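PDB 6ZHK: adenosylmethionine-8-amino-7-oxononanoate aminotransferase from Methanocaldococcus jannaschii, which probably transfers the amino group of S-adenosyl-L-methionine to 7-keto-8-aminopelargonic acid in biotin biosynthesis, using pyridoxal 5'-phosphate as cofactor. Local coordinates for residues E421-E425 with K426-M430. Sequence-based numbering, arbitrary orientation.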
# COMPACT_ATOMS: atom_id res chain seq x y z
N GLU A 421 8.65 12.10 26.65
CA GLU A 421 8.13 11.58 27.93
C GLU A 421 7.54 12.70 28.79
O GLU A 421 6.44 12.58 29.35
CB GLU A 421 9.20 10.80 28.69
CG GLU A 421 9.25 9.32 28.35
CD GLU A 421 10.11 8.58 29.37
OE1 GLU A 421 9.85 7.38 29.63
OE2 GLU A 421 11.02 9.24 29.95
N LYS A 422 8.27 13.83 28.88
CA LYS A 422 7.82 15.00 29.62
C LYS A 422 6.61 15.63 28.96
O LYS A 422 5.72 16.13 29.63
CB LYS A 422 8.93 16.05 29.79
CG LYS A 422 10.21 15.58 30.47
CD LYS A 422 9.97 15.04 31.92
CE LYS A 422 11.25 14.48 32.52
NZ LYS A 422 11.05 14.06 33.92
N LEU A 423 6.57 15.65 27.63
CA LEU A 423 5.41 16.20 26.95
C LEU A 423 4.19 15.33 27.22
O LEU A 423 3.09 15.84 27.33
CB LEU A 423 5.70 16.29 25.45
CG LEU A 423 6.54 17.48 24.99
CD1 LEU A 423 6.80 17.35 23.48
CD2 LEU A 423 5.80 18.80 25.26
N LEU A 424 4.37 14.01 27.32
CA LEU A 424 3.23 13.14 27.54
C LEU A 424 2.60 13.44 28.90
O LEU A 424 1.36 13.44 29.04
CB LEU A 424 3.64 11.66 27.40
CG LEU A 424 2.50 10.71 27.05
CD1 LEU A 424 1.93 10.95 25.65
CD2 LEU A 424 2.84 9.25 27.29
N GLU A 425 3.44 13.75 29.91
CA GLU A 425 2.94 14.14 31.23
C GLU A 425 2.10 15.42 31.16
O GLU A 425 1.26 15.67 32.03
CB GLU A 425 4.08 14.38 32.21
CG GLU A 425 4.87 13.14 32.57
CD GLU A 425 6.21 13.44 33.25
OE1 GLU A 425 6.57 14.65 33.43
OE2 GLU A 425 6.88 12.47 33.62
N LYS A 426 2.39 16.29 30.18
CA LYS A 426 1.68 17.55 30.01
C LYS A 426 0.52 17.39 29.03
O LYS A 426 -0.05 18.38 28.63
CB LYS A 426 2.64 18.67 29.57
CG LYS A 426 3.87 18.83 30.47
CD LYS A 426 4.92 19.75 29.90
CE LYS A 426 6.18 19.79 30.73
NZ LYS A 426 5.82 20.18 32.12
N GLY A 427 0.13 16.15 28.71
CA GLY A 427 -1.07 15.96 27.89
C GLY A 427 -0.81 16.21 26.39
O GLY A 427 -1.72 16.63 25.69
N ILE A 428 0.43 15.96 25.93
CA ILE A 428 0.80 16.16 24.53
C ILE A 428 1.51 14.92 24.01
O ILE A 428 2.47 14.40 24.62
CB ILE A 428 1.72 17.39 24.36
CG1 ILE A 428 1.02 18.68 24.77
CG2 ILE A 428 2.30 17.40 22.90
CD1 ILE A 428 1.97 19.88 24.97
N TYR A 429 1.12 14.48 22.79
CA TYR A 429 1.73 13.34 22.14
C TYR A 429 2.64 13.91 21.05
O TYR A 429 2.16 14.61 20.15
CB TYR A 429 0.69 12.45 21.44
CG TYR A 429 1.35 11.38 20.60
CD1 TYR A 429 2.30 10.52 21.13
CD2 TYR A 429 1.00 11.23 19.27
CE1 TYR A 429 2.94 9.54 20.35
CE2 TYR A 429 1.59 10.25 18.48
CZ TYR A 429 2.56 9.41 19.02
OH TYR A 429 3.16 8.55 18.14
N MET A 430 3.94 13.61 21.16
CA MET A 430 4.89 13.99 20.15
C MET A 430 5.79 12.79 19.88
O MET A 430 6.25 12.16 20.84
CB MET A 430 5.71 15.17 20.70
CG MET A 430 6.74 15.74 19.70
SD MET A 430 8.30 14.83 19.53
CE MET A 430 9.06 14.89 21.17
O HOH W 1 6.41 17.14 32.91
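Two backbone bonds close the last turn of helix 415-425, I428 N reaching back to L423 O at 3.0 Å and G427 N to L424 O at the same length. L423 O is gripped twice: K426 N also donates to it, and the two N-H groups arrive over opposite faces of the carbonyl plane, the one from I428 being the straighter (147°, against 130°). The positive phi of G427 turns the chain sharply here, and the CA of L424 makes a C-H contact with I428 O, 3.3 Å away. Among the side chains, the two methyls of L423 take different partners. CD2 meets I428 CD1 at 4.0 Å, whereas CD1 lies against M430 CB at 3.7 Å, with the methionine's bent chain bringing CE close to the same methyl. Both pairs cross at a slant, and L457 and A456 of helix 447-463 extend this apolar layer. With CG anti to its own carbonyl carbon (chi1 -52°), the K426 chain passes over K422 O, its CG 3.4 Å from that oxygen. It then bends at the last torsion, and NZ forms salt bridges with E459 and E463 of helix 447-463; NZ also donates weakly to a water. A methionine in place of K426 would probably leave both glutamates without their cationic mate and weaken the tie between the turn and that helix. The paired bonds and G427 at C-prime, in a left-handed backbone conformation, define a Schellman motif, which here ends helix 415-425 and delivers the chain into strand 428-429; G427, just before it, and Y429 within it make backbone hydrogen bonds with L56 of the neighbouring strand 54-57 in the small mixed sheet of this class-III aminotransferase.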